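Local atomic coordinates of tryptophan--tRNA ligase (Campylobacter jejuni subsp. jejuni, PDB entry 3TZL), a protein that probably catalyses the ATP-dependent attachment of tryptophan to its cognate tRNA, as a homodimeric class I aminoacyl-tRNA synthetase. Residues Leu68-Asp73 with Lys278-Lys283; Ser216-Ser221 with Asn232-Lys237; Asp220-Glu225 with Glu260-Phe265; Lys228-Cys233 with Arg254-Gly259. All blocks are in the same frame, centred on the assembly; numbering follows the deposited sequence.

Interaction 1: residues Leu68-Asp73 with Lys278-Lys283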
loop_
_atom_site.group_PDB
_atom_site.type_symbol
_atom_site.label_atom_id
_atom_site.label_comp_id
_atom_site.label_asym_id
_atom_site.label_seq_id
_atom_site.Cartn_x
_atom_site.Cartn_y
_atom_site.Cartn_z
ATOM N N LEU B 68 -16.450 11.356 -19.329
ATOM C CA LEU B 68 -17.685 12.085 -19.114
ATOM C C LEU B 68 -18.204 12.633 -20.437
ATOM O O LEU B 68 -19.387 12.471 -20.762
ATOM C CB LEU B 68 -17.463 13.206 -18.102
ATOM C CG LEU B 68 -17.262 12.677 -16.687
ATOM C CD1 LEU B 68 -16.851 13.799 -15.766
ATOM C CD2 LEU B 68 -18.535 12.029 -16.192
ATOM N N SER B 69 -17.316 13.253 -21.215
ATOM C CA SER B 69 -17.708 13.838 -22.505
ATOM C C SER B 69 -18.294 12.837 -23.493
ATOM O O SER B 69 -19.175 13.179 -24.276
ATOM C CB SER B 69 -16.519 14.531 -23.155
ATOM O OG SER B 69 -16.165 15.626 -22.357
ATOM N N LEU B 70 -17.794 11.607 -23.455
ATOM C CA LEU B 70 -18.198 10.588 -24.413
ATOM C C LEU B 70 -19.402 9.765 -23.926
ATOM O O LEU B 70 -19.919 8.932 -24.663
ATOM C CB LEU B 70 -17.008 9.697 -24.766
ATOM C CG LEU B 70 -15.912 10.431 -25.549
ATOM C CD1 LEU B 70 -14.566 9.724 -25.404
ATOM C CD2 LEU B 70 -16.295 10.500 -27.018
ATOM N N GLY B 71 -19.854 9.995 -22.695
ATOM C CA GLY B 71 -21.132 9.431 -22.282
ATOM C C GLY B 71 -21.272 8.829 -20.894
ATOM O O GLY B 71 -22.359 8.393 -20.504
ATOM N N ILE B 72 -20.191 8.781 -20.134
ATOM C CA ILE B 72 -20.338 8.240 -18.794
ATOM C C ILE B 72 -21.296 9.106 -17.999
ATOM O O ILE B 72 -21.141 10.328 -17.914
ATOM C CB ILE B 72 -19.009 8.091 -18.072
ATOM C CG1 ILE B 72 -18.247 6.908 -18.662
ATOM C CG2 ILE B 72 -19.252 7.875 -16.591
ATOM C CD1 ILE B 72 -16.996 6.546 -17.861
ATOM N N ASP B 73 -22.311 8.464 -17.447
ATOM C CA ASP B 73 -23.386 9.182 -16.795
ATOM C C ASP B 73 -23.247 9.033 -15.282
ATOM O O ASP B 73 -23.567 7.979 -14.738
ATOM C CB ASP B 73 -24.722 8.617 -17.273
ATOM C CG ASP B 73 -25.906 9.448 -16.832
ATOM O OD1 ASP B 73 -25.829 10.099 -15.765
ATOM O OD2 ASP B 73 -26.925 9.437 -17.556
ATOM N N LYS B 278 -18.638 16.988 -32.080
ATOM C CA LYS B 278 -18.685 18.409 -31.776
ATOM C C LYS B 278 -19.101 18.648 -30.329
ATOM O O LYS B 278 -18.453 19.400 -29.613
ATOM C CB LYS B 278 -19.639 19.136 -32.717
ATOM C CG LYS B 278 -19.650 20.640 -32.525
ATOM C CD LYS B 278 -20.437 21.306 -33.648
ATOM C CE LYS B 278 -20.571 22.807 -33.428
ATOM N NZ LYS B 278 -21.325 23.101 -32.175
ATOM N N GLU B 279 -20.161 17.979 -29.898
ATOM C CA GLU B 279 -20.700 18.196 -28.557
ATOM C C GLU B 279 -19.744 17.664 -27.490
ATOM O O GLU B 279 -19.506 18.313 -26.479
ATOM C CB GLU B 279 -22.070 17.529 -28.444
ATOM C CG GLU B 279 -22.929 18.004 -27.288
ATOM C CD GLU B 279 -24.408 18.095 -27.671
ATOM O OE1 GLU B 279 -24.705 18.408 -28.854
ATOM O OE2 GLU B 279 -25.271 17.854 -26.791
ATOM N N ALA B 280 -19.194 16.480 -27.723
ATOM C CA ALA B 280 -18.248 15.886 -26.795
ATOM C C ALA B 280 -17.000 16.761 -26.617
ATOM O O ALA B 280 -16.551 16.975 -25.500
ATOM C CB ALA B 280 -17.861 14.498 -27.269
ATOM N N ARG B 281 -16.447 17.256 -27.718
ATOM C CA ARG B 281 -15.276 18.133 -27.676
ATOM C C ARG B 281 -15.546 19.420 -26.897
ATOM O O ARG B 281 -14.708 19.860 -26.110
ATOM C CB ARG B 281 -14.840 18.508 -29.088
ATOM C CG ARG B 281 -14.303 17.375 -29.901
ATOM C CD ARG B 281 -13.887 17.882 -31.272
ATOM N NE ARG B 281 -13.112 16.889 -31.993
ATOM C CZ ARG B 281 -12.834 16.963 -33.289
ATOM N NH1 ARG B 281 -12.108 16.012 -33.868
ATOM N NH2 ARG B 281 -13.288 17.988 -34.002
ATOM N N GLU B 282 -16.711 20.026 -27.117
ATOM C CA GLU B 282 -17.069 21.248 -26.403
ATOM C C GLU B 282 -17.215 20.991 -24.916
ATOM O O GLU B 282 -16.792 21.801 -24.086
ATOM C CB GLU B 282 -18.377 21.839 -26.942
ATOM C CG GLU B 282 -18.291 22.360 -28.353
ATOM C CD GLU B 282 -19.666 22.731 -28.930
ATOM O OE1 GLU B 282 -20.678 22.681 -28.184
ATOM O OE2 GLU B 282 -19.728 23.070 -30.135
ATOM N N LYS B 283 -17.828 19.861 -24.579
ATOM C CA LYS B 283 -17.985 19.476 -23.183
ATOM C C LYS B 283 -16.617 19.167 -22.531
ATOM O O LYS B 283 -16.339 19.566 -21.380
ATOM C CB LYS B 283 -18.915 18.273 -23.084
ATOM C CG LYS B 283 -19.143 17.788 -21.669
ATOM C CD LYS B 283 -20.205 16.704 -21.670
ATOM C CE LYS B 283 -20.305 15.996 -20.331
ATOM N NZ LYS B 283 -21.358 14.938 -20.403
#
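Ser69 and Ala280 meet where the last turn of helix 53-70 lies against helix 278-289, their CA atoms only 4.8 Å apart. Each puts its CB on the other's carbonyl: Ser69 CB lies 3.4 Å from Ala280 O, and Ala280 CB lies 3.5 Å from Ser69 O. With a methyl group as its whole side chain, Ala280 lets the two backbones come this close. One turn on, Lys283 starts with CG anti to its backbone N (chi1 180°) and runs out fully extended. Its CG passes Ser69 OG at 3.7 Å, CD skirts Ser69 CA, and NZ donates to Leu68 O at 3.2 Å. That carbonyl belongs to a Schellman motif ending helix 53-70, in which Gly71, at positive phi, returns its N-H to the same oxygen. Leu68 O is therefore gripped twice, by Gly71 N and Lys283 NZ, from opposite faces of its plane; the lysine stands 60° out of that plane. Ser69 OG turns back to bond Ala65 O within its own helix. Leu70 CD2 adds a looser apolar touch on Ala280 CB, and its side chain also packs on Phe204 and Phe277. Farther out, Gln32 bonds Gly71 O and Asp73 N.

Interaction 2: residues Ser216-Ser221 with Asn232-Lys237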
loop_
_atom_site.group_PDB
_atom_site.type_symbol
_atom_site.label_atom_id
_atom_site.label_comp_id
_atom_site.label_asym_id
_atom_site.label_seq_id
_atom_site.Cartn_x
_atom_site.Cartn_y
_atom_site.Cartn_z
ATOM N N SER B 216 -4.051 11.781 -44.440
ATOM C CA SER B 216 -3.054 10.726 -44.530
ATOM C C SER B 216 -3.657 9.378 -44.858
ATOM O O SER B 216 -2.925 8.406 -45.023
ATOM C CB SER B 216 -2.279 10.610 -43.214
ATOM O OG SER B 216 -3.053 9.958 -42.212
ATOM N N ILE B 217 -4.983 9.305 -44.937
ATOM C CA ILE B 217 -5.642 8.028 -45.199
ATOM C C ILE B 217 -5.239 7.488 -46.573
ATOM O O ILE B 217 -5.239 8.223 -47.565
ATOM C CB ILE B 217 -7.172 8.139 -45.109
ATOM C CG1 ILE B 217 -7.604 8.458 -43.671
ATOM C CG2 ILE B 217 -7.832 6.850 -45.590
ATOM C CD1 ILE B 217 -9.048 8.999 -43.583
ATOM N N VAL B 218 -4.876 6.208 -46.606
ATOM C CA VAL B 218 -4.435 5.536 -47.828
ATOM C C VAL B 218 -5.580 5.291 -48.806
ATOM O O VAL B 218 -6.554 4.604 -48.474
ATOM C CB VAL B 218 -3.764 4.182 -47.507
ATOM C CG1 VAL B 218 -3.559 3.369 -48.784
ATOM C CG2 VAL B 218 -2.440 4.392 -46.784
ATOM N N THR B 219 -5.449 5.838 -50.014
ATOM C CA THR B 219 -6.446 5.646 -51.064
ATOM C C THR B 219 -5.905 4.826 -52.248
ATOM O O THR B 219 -4.732 4.431 -52.268
ATOM C CB THR B 219 -6.968 6.996 -51.602
ATOM O OG1 THR B 219 -6.011 7.564 -52.505
ATOM C CG2 THR B 219 -7.221 7.970 -50.467
ATOM N N ASP B 220 -6.773 4.576 -53.230
ATOM C CA ASP B 220 -6.384 3.884 -54.456
ATOM C C ASP B 220 -6.158 4.896 -55.561
ATOM O O ASP B 220 -6.704 5.996 -55.531
ATOM C CB ASP B 220 -7.474 2.908 -54.914
ATOM C CG ASP B 220 -7.894 1.942 -53.826
ATOM O OD1 ASP B 220 -7.093 1.694 -52.898
ATOM O OD2 ASP B 220 -9.034 1.429 -53.902
ATOM N N SER B 221 -5.361 4.519 -56.550
ATOM C CA SER B 221 -5.149 5.384 -57.696
ATOM C C SER B 221 -6.272 5.214 -58.699
ATOM O O SER B 221 -6.123 4.493 -59.686
ATOM C CB SER B 221 -3.812 5.089 -58.369
ATOM O OG SER B 221 -2.745 5.371 -57.495
ATOM N N ASN B 232 -13.020 -1.459 -50.799
ATOM C CA ASN B 232 -11.591 -1.450 -50.468
ATOM C C ASN B 232 -11.086 -0.110 -49.933
ATOM O O ASN B 232 -9.903 0.031 -49.601
ATOM C CB ASN B 232 -10.748 -1.855 -51.680
ATOM C CG ASN B 232 -10.913 -3.313 -52.041
ATOM O OD1 ASN B 232 -11.256 -4.140 -51.195
ATOM N ND2 ASN B 232 -10.665 -3.641 -53.306
ATOM N N CYS B 233 -11.981 0.867 -49.854
ATOM C CA CYS B 233 -11.595 2.223 -49.493
ATOM C C CYS B 233 -11.614 2.427 -47.981
ATOM O O CYS B 233 -12.613 2.153 -47.316
ATOM C CB CYS B 233 -12.511 3.229 -50.187
ATOM S SG CYS B 233 -12.117 4.960 -49.876
ATOM N N ASN B 234 -10.499 2.910 -47.445
ATOM C CA ASN B 234 -10.392 3.171 -46.022
ATOM C C ASN B 234 -11.161 4.409 -45.602
ATOM O O ASN B 234 -11.567 4.527 -44.446
ATOM C CB ASN B 234 -8.926 3.279 -45.600
ATOM C CG ASN B 234 -8.169 1.987 -45.817
ATOM O OD1 ASN B 234 -8.714 0.897 -45.631
ATOM N ND2 ASN B 234 -6.915 2.098 -46.236
ATOM N N ILE B 235 -11.356 5.342 -46.526
ATOM C CA ILE B 235 -12.207 6.481 -46.224
ATOM C C ILE B 235 -13.605 5.927 -45.969
ATOM O O ILE B 235 -14.217 6.188 -44.944
ATOM C CB ILE B 235 -12.274 7.494 -47.382
ATOM C CG1 ILE B 235 -10.877 7.876 -47.866
ATOM C CG2 ILE B 235 -13.030 8.735 -46.956
ATOM C CD1 ILE B 235 -10.902 8.654 -49.162
ATOM N N PHE B 236 -14.100 5.129 -46.903
ATOM C CA PHE B 236 -15.438 4.582 -46.748
ATOM C C PHE B 236 -15.554 3.731 -45.483
ATOM O O PHE B 236 -16.480 3.923 -44.702
ATOM C CB PHE B 236 -15.864 3.784 -47.971
ATOM C CG PHE B 236 -17.291 3.333 -47.917
ATOM C CD1 PHE B 236 -18.306 4.146 -48.405
ATOM C CD2 PHE B 236 -17.624 2.100 -47.374
ATOM C CE1 PHE B 236 -19.624 3.735 -48.353
ATOM C CE2 PHE B 236 -18.938 1.685 -47.321
ATOM C CZ PHE B 236 -19.941 2.502 -47.807
ATOM N N LYS B 237 -14.609 2.813 -45.282
ATOM C CA LYS B 237 -14.616 1.944 -44.108
ATOM C C LYS B 237 -14.674 2.745 -42.805
ATOM O O LYS B 237 -15.367 2.358 -41.865
ATOM C CB LYS B 237 -13.385 1.043 -44.089
ATOM C CG LYS B 237 -13.362 -0.034 -45.151
ATOM C CD LYS B 237 -12.076 -0.849 -45.046
ATOM C CE LYS B 237 -12.156 -2.147 -45.839
ATOM N NZ LYS B 237 -12.509 -1.925 -47.272
#
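Segments 216-221 and 232-237 run roughly antiparallel, their directions 141° apart, and the nearest CA atoms, 6.4 to 6.8 Å from each other, pair Ile217 with Ile235, Val218 with Asn234 and Thr219 with Cys233. The first segment is an extended loop, the second the start of helix 234-239, and side chains do most of the bridging. Ile217 reaches over with its CG2 branch, which stands anti to the backbone N while CG1 (chi1 -66°) lies beside it. This methyl meets Asn234 CB at 3.7 Å and Ile235 CG1 at 3.9 Å, so it is shared by two successive residues of the helix. Farther along the loop, Thr219 presents its methyl rather than its hydroxyl: CG2 comes to 4.0 Å from Ile235 CD1, the far end of the same isoleucine. Between these apolar touches lies the single polar link, a weak bond from Asn234 ND2 to Val218 O, 3.4 Å long and bent to 130° at the hydrogen. Cys233 occupies the N-cap position, and its SG accepts from Phe236 N at 3.6 Å in a nearly straight bond, giving the first turn of the helix a sulfur cap. The side chain of Ile217 lies about 7 Å from that of Met193, a residue of the predicted KMSKS motif that lines the bound ADP. Thr188 bonds the backbone of Val218, and Lys266 donates to Ile217 O. Helix 262-276 lies against both the loop and Ile235, while Ile235 and Cys233 also reach Tyr255 of helix 245-257.

Interaction 3: residues Asp220-Glu225 with Glu260-Phe265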
loop_
_atom_site.group_PDB
_atom_site.type_symbol
_atom_site.label_atom_id
_atom_site.label_comp_id
_atom_site.label_asym_id
_atom_site.label_seq_id
_atom_site.Cartn_x
_atom_site.Cartn_y
_atom_site.Cartn_z
ATOM N N ASP B 220 -6.773 4.576 -53.230
ATOM C CA ASP B 220 -6.384 3.884 -54.456
ATOM C C ASP B 220 -6.158 4.896 -55.561
ATOM O O ASP B 220 -6.704 5.996 -55.531
ATOM C CB ASP B 220 -7.474 2.908 -54.914
ATOM C CG ASP B 220 -7.894 1.942 -53.826
ATOM O OD1 ASP B 220 -7.093 1.694 -52.898
ATOM O OD2 ASP B 220 -9.034 1.429 -53.902
ATOM N N SER B 221 -5.361 4.519 -56.550
ATOM C CA SER B 221 -5.149 5.384 -57.696
ATOM C C SER B 221 -6.272 5.214 -58.699
ATOM O O SER B 221 -6.123 4.493 -59.686
ATOM C CB SER B 221 -3.812 5.089 -58.369
ATOM O OG SER B 221 -2.745 5.371 -57.495
ATOM N N THR B 222 -7.392 5.876 -58.438
ATOM C CA THR B 222 -8.496 5.904 -59.380
ATOM C C THR B 222 -8.707 7.350 -59.794
ATOM O O THR B 222 -8.750 8.247 -58.941
ATOM C CB THR B 222 -9.788 5.367 -58.750
ATOM O OG1 THR B 222 -9.616 3.990 -58.392
ATOM C CG2 THR B 222 -10.946 5.485 -59.720
ATOM N N ALA B 223 -8.829 7.566 -61.100
ATOM C CA ALA B 223 -9.047 8.892 -61.655
ATOM C C ALA B 223 -10.207 9.602 -60.958
ATOM O O ALA B 223 -11.125 8.961 -60.438
ATOM C CB ALA B 223 -9.290 8.804 -63.153
ATOM N N LEU B 224 -10.133 10.928 -60.945
ATOM C CA LEU B 224 -11.099 11.780 -60.254
ATOM C C LEU B 224 -12.546 11.415 -60.565
ATOM O O LEU B 224 -13.313 11.077 -59.667
ATOM C CB LEU B 224 -10.833 13.239 -60.627
ATOM C CG LEU B 224 -11.822 14.315 -60.194
ATOM C CD1 LEU B 224 -11.825 14.438 -58.706
ATOM C CD2 LEU B 224 -11.455 15.636 -60.843
ATOM N N GLU B 225 -12.891 11.467 -61.846
ATOM C CA GLU B 225 -14.259 11.279 -62.314
ATOM C C GLU B 225 -14.770 9.837 -62.243
ATOM O O GLU B 225 -15.975 9.615 -62.294
ATOM C CB GLU B 225 -14.395 11.782 -63.765
ATOM C CG GLU B 225 -14.028 13.256 -63.992
ATOM C CD GLU B 225 -15.061 14.237 -63.436
ATOM O OE1 GLU B 225 -16.210 13.822 -63.172
ATOM O OE2 GLU B 225 -14.723 15.429 -63.263
ATOM N N GLU B 260 -17.046 12.267 -58.163
ATOM C CA GLU B 260 -16.409 12.788 -56.945
ATOM C C GLU B 260 -15.121 12.036 -56.611
ATOM O O GLU B 260 -15.100 10.805 -56.571
ATOM C CB GLU B 260 -17.362 12.728 -55.752
ATOM C CG GLU B 260 -18.598 13.604 -55.901
ATOM C CD GLU B 260 -19.458 13.616 -54.644
ATOM O OE1 GLU B 260 -20.645 13.225 -54.724
ATOM O OE2 GLU B 260 -18.944 14.026 -53.579
ATOM N N GLY B 261 -14.050 12.784 -56.355
ATOM C CA GLY B 261 -12.752 12.192 -56.088
ATOM C C GLY B 261 -12.546 11.904 -54.619
ATOM O O GLY B 261 -13.342 12.326 -53.786
ATOM N N TYR B 262 -11.468 11.190 -54.303
ATOM C CA TYR B 262 -11.162 10.817 -52.924
ATOM C C TYR B 262 -10.833 12.032 -52.050
ATOM O O TYR B 262 -11.051 12.012 -50.838
ATOM C CB TYR B 262 -9.985 9.838 -52.882
ATOM C CG TYR B 262 -10.287 8.451 -53.404
ATOM C CD1 TYR B 262 -11.141 7.605 -52.710
ATOM C CD2 TYR B 262 -9.688 7.971 -54.576
ATOM C CE1 TYR B 262 -11.406 6.332 -53.160
ATOM C CE2 TYR B 262 -9.946 6.690 -55.035
ATOM C CZ TYR B 262 -10.811 5.875 -54.316
ATOM O OH TYR B 262 -11.094 4.599 -54.744
ATOM N N GLY B 263 -10.284 13.074 -52.672
ATOM C CA GLY B 263 -9.998 14.317 -51.989
ATOM C C GLY B 263 -11.288 14.880 -51.438
ATOM O O GLY B 263 -11.353 15.284 -50.278
ATOM N N HIS B 264 -12.333 14.862 -52.254
ATOM C CA HIS B 264 -13.614 15.337 -51.786
ATOM C C HIS B 264 -14.244 14.427 -50.722
ATOM O O HIS B 264 -14.847 14.915 -49.774
ATOM C CB HIS B 264 -14.586 15.553 -52.937
ATOM C CG HIS B 264 -15.843 16.230 -52.511
ATOM N ND1 HIS B 264 -16.972 15.533 -52.143
ATOM C CD2 HIS B 264 -16.136 17.541 -52.347
ATOM C CE1 HIS B 264 -17.918 16.388 -51.798
ATOM N NE2 HIS B 264 -17.438 17.613 -51.914
ATOM N N PHE B 265 -14.103 13.116 -50.866
ATOM C CA PHE B 265 -14.602 12.206 -49.826
ATOM C C PHE B 265 -13.891 12.421 -48.481
ATOM O O PHE B 265 -14.507 12.319 -47.420
ATOM C CB PHE B 265 -14.506 10.741 -50.277
ATOM C CG PHE B 265 -15.465 10.392 -51.382
ATOM C CD1 PHE B 265 -16.788 10.818 -51.324
ATOM C CD2 PHE B 265 -15.045 9.667 -52.487
ATOM C CE1 PHE B 265 -17.686 10.512 -52.345
ATOM C CE2 PHE B 265 -15.934 9.355 -53.514
ATOM C CZ PHE B 265 -17.253 9.776 -53.445
#
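Tyr262, in the first turn of helix 262-276, carries the contact by reaching across to the loop residues Asp220 and Thr222. From CB the side chain leaves with CG anti to its carbonyl carbon (chi1 -71°), which sends the ring toward the loop. Along one side of the ring, CD2 lies 3.7 Å from Asp220 O and CE2 closer still, at 3.4 Å. CE2 also touches Thr222 CB at 3.9 Å, so this ring carbon is the meeting point of two loop residues. At the tip, OH comes near two side-chain oxygens, Asp220 OD2 at 3.9 Å and Thr222 OG1 at 4.0 Å. The carboxylate of Asp220 is turned 74° from the ring, nearly perpendicular to it. Between Asp220 and Thr222 the loop folds back in an inverse gamma turn centred on Ser221, which brings both residues to the same ring. A second touch lies at the N-cap, where Leu224 CD1 rests 3.6 Å from Gly261 CA; the missing side chain of the glycine allows this close approach. Other parts of the ring pack on Thr219, Lys228 and Cys233. Behind it, Phe265 of the same helix stacks on Tyr255, joining helix 262-276 to helix 245-257.

Interaction 4: residues Lys228-Cys233 with Arg254-Gly259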
loop_
_atom_site.group_PDB
_atom_site.type_symbol
_atom_site.label_atom_id
_atom_site.label_comp_id
_atom_site.label_asym_id
_atom_site.label_seq_id
_atom_site.Cartn_x
_atom_site.Cartn_y
_atom_site.Cartn_z
ATOM N N LYS B 228 -15.629 4.842 -57.696
ATOM C CA LYS B 228 -14.712 4.364 -56.680
ATOM C C LYS B 228 -15.241 3.074 -56.062
ATOM O O LYS B 228 -16.450 2.864 -55.959
ATOM C CB LYS B 228 -14.516 5.428 -55.596
ATOM C CG LYS B 228 -14.223 6.829 -56.128
ATOM C CD LYS B 228 -12.909 6.890 -56.874
ATOM C CE LYS B 228 -12.523 8.321 -57.212
ATOM N NZ LYS B 228 -13.440 8.940 -58.206
ATOM N N ASP B 229 -14.324 2.207 -55.655
ATOM C CA ASP B 229 -14.688 0.951 -55.024
ATOM C C ASP B 229 -14.761 1.127 -53.511
ATOM O O ASP B 229 -13.732 1.196 -52.830
ATOM C CB ASP B 229 -13.675 -0.135 -55.382
ATOM C CG ASP B 229 -13.977 -1.451 -54.705
ATOM O OD1 ASP B 229 -15.173 -1.721 -54.455
ATOM O OD2 ASP B 229 -13.026 -2.210 -54.421
ATOM N N HIS B 230 -15.984 1.192 -52.992
ATOM C CA HIS B 230 -16.221 1.461 -51.577
ATOM C C HIS B 230 -15.838 0.284 -50.678
ATOM O O HIS B 230 -15.693 0.441 -49.474
ATOM C CB HIS B 230 -17.685 1.861 -51.346
ATOM C CG HIS B 230 -18.670 0.803 -51.742
ATOM N ND1 HIS B 230 -19.090 0.625 -53.042
ATOM C CD2 HIS B 230 -19.311 -0.137 -51.008
ATOM C CE1 HIS B 230 -19.950 -0.377 -53.092
ATOM N NE2 HIS B 230 -20.102 -0.856 -51.870
ATOM N N GLU B 231 -15.662 -0.886 -51.274
ATOM C CA GLU B 231 -15.360 -2.098 -50.529
ATOM C C GLU B 231 -13.896 -2.165 -50.088
ATOM O O GLU B 231 -13.566 -2.839 -49.112
ATOM C CB GLU B 231 -15.726 -3.323 -51.373
ATOM C CG GLU B 231 -17.222 -3.431 -51.673
ATOM C CD GLU B 231 -17.522 -4.074 -53.023
ATOM O OE1 GLU B 231 -16.582 -4.255 -53.827
ATOM O OE2 GLU B 231 -18.703 -4.394 -53.286
ATOM N N ASN B 232 -13.020 -1.459 -50.799
ATOM C CA ASN B 232 -11.591 -1.450 -50.468
ATOM C C ASN B 232 -11.086 -0.110 -49.933
ATOM O O ASN B 232 -9.903 0.031 -49.601
ATOM C CB ASN B 232 -10.748 -1.855 -51.680
ATOM C CG ASN B 232 -10.913 -3.313 -52.041
ATOM O OD1 ASN B 232 -11.256 -4.140 -51.195
ATOM N ND2 ASN B 232 -10.665 -3.641 -53.306
ATOM N N CYS B 233 -11.981 0.867 -49.854
ATOM C CA CYS B 233 -11.595 2.223 -49.493
ATOM C C CYS B 233 -11.614 2.427 -47.981
ATOM O O CYS B 233 -12.613 2.153 -47.316
ATOM C CB CYS B 233 -12.511 3.229 -50.187
ATOM S SG CYS B 233 -12.117 4.960 -49.876
ATOM N N ARG B 254 -22.704 7.661 -54.022
ATOM C CA ARG B 254 -21.757 8.681 -54.462
ATOM C C ARG B 254 -20.474 8.045 -54.994
ATOM O O ARG B 254 -19.922 8.504 -55.998
ATOM C CB ARG B 254 -21.475 9.681 -53.333
ATOM C CG ARG B 254 -22.639 10.632 -53.077
ATOM C CD ARG B 254 -22.495 11.360 -51.750
ATOM N NE ARG B 254 -21.360 12.276 -51.737
ATOM C CZ ARG B 254 -20.951 12.932 -50.654
ATOM N NH1 ARG B 254 -21.587 12.779 -49.496
ATOM N NH2 ARG B 254 -19.903 13.743 -50.729
ATOM N N TYR B 255 -20.028 6.979 -54.330
ATOM C CA TYR B 255 -18.888 6.178 -54.788
ATOM C C TYR B 255 -19.132 5.525 -56.146
ATOM O O TYR B 255 -18.352 5.713 -57.079
ATOM C CB TYR B 255 -18.535 5.100 -53.760
ATOM C CG TYR B 255 -17.513 5.524 -52.714
ATOM C CD1 TYR B 255 -16.287 4.876 -52.622
ATOM C CD2 TYR B 255 -17.776 6.563 -51.818
ATOM C CE1 TYR B 255 -15.350 5.237 -51.680
ATOM C CE2 TYR B 255 -16.832 6.940 -50.853
ATOM C CZ TYR B 255 -15.617 6.266 -50.797
ATOM O OH TYR B 255 -14.656 6.597 -49.864
ATOM N N GLU B 256 -20.220 4.767 -56.257
ATOM C CA GLU B 256 -20.541 4.060 -57.498
ATOM C C GLU B 256 -20.863 5.000 -58.665
ATOM O O GLU B 256 -20.642 4.654 -59.827
ATOM C CB GLU B 256 -21.688 3.064 -57.273
ATOM C CG GLU B 256 -21.347 1.954 -56.276
ATOM C CD GLU B 256 -22.505 1.006 -56.021
ATOM O OE1 GLU B 256 -22.305 0.002 -55.304
ATOM O OE2 GLU B 256 -23.610 1.265 -56.538
ATOM N N LYS B 257 -21.381 6.185 -58.361
ATOM C CA LYS B 257 -21.737 7.135 -59.409
ATOM C C LYS B 257 -20.506 7.712 -60.115
ATOM O O LYS B 257 -20.540 7.975 -61.315
ATOM C CB LYS B 257 -22.582 8.271 -58.829
ATOM C CG LYS B 257 -23.056 9.276 -59.861
ATOM C CD LYS B 257 -23.722 10.469 -59.202
ATOM C CE LYS B 257 -24.185 11.483 -60.242
ATOM N NZ LYS B 257 -24.842 12.671 -59.613
ATOM N N GLY B 258 -19.422 7.909 -59.369
ATOM C CA GLY B 258 -18.264 8.606 -59.896
ATOM C C GLY B 258 -18.537 10.098 -59.913
ATOM O O GLY B 258 -19.579 10.542 -59.444
ATOM N N GLY B 259 -17.607 10.883 -60.447
ATOM C CA GLY B 259 -17.779 12.327 -60.487
ATOM C C GLY B 259 -17.278 13.031 -59.231
ATOM O O GLY B 259 -17.117 14.250 -59.232
#
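Tyr255, near the end of helix 245-257, is packed hard against the loop residues Lys228, His230 and Cys233. Its ring carbon CD1 lies 3.5 Å from Lys228 CB and 3.6 Å from His230 CB, both oblique to the ring. Cys233 brings its sulfur to the ring edge, in plane: SG is 4.9 Å from the centroid and 3.0 Å from Tyr255 OH. Having SG anti to its own backbone N (chi1 -178°) directs Cys233 there. The backbone seals the same corner, as Lys228 N donates to Tyr255 O at 2.9 Å in a nearly straight bond, from 42° above the carbonyl plane. Phe236 and Phe265 supply further ring contacts to Tyr255. The outer side is looser. There Glu256, on the exposed flank of the helix, brings OE1 to 3.3 Å from His230 CE1, with carboxylate and imidazole planes 49° apart; OE1 also accepts from Gln252. His230 ND1 is buried by the contact and lacks a partner in the model. Lys228 NZ sits among the carbonyls of Ala223, Leu224, Asp226 and Glu260, which share its three N-H groups. These oxygens would be expected to stabilise the ammonium charge, while the polarised C-H of a histidine beside a carboxylate should give a mildly favourable electrostatic contact.

From the N terminus, the end of helix 53-70 opens interaction 1, which closes only at helix 278-289 and so encloses the other three without touching them. Within that span, the loop after helix 207-215 begins interaction 2, closed some ten residues later by helix 234-239. Interaction 3 starts from the overlapping residues Asp220 and Ser221 but runs on to helix 262-276. Interaction 4 begins where interaction 2 ends, sharing Asn232 and Cys233, and closes at helix 245-257 inside the loop of interaction 3; Glu225 and Gly259 join these two by a backbone hydrogen bond. Together, interactions 2 to 4 tie the loop after helix 207-215 to helices 234-239, 245-257 and 262-276, while interaction 1 joins helix 53-70 to helix 278-289.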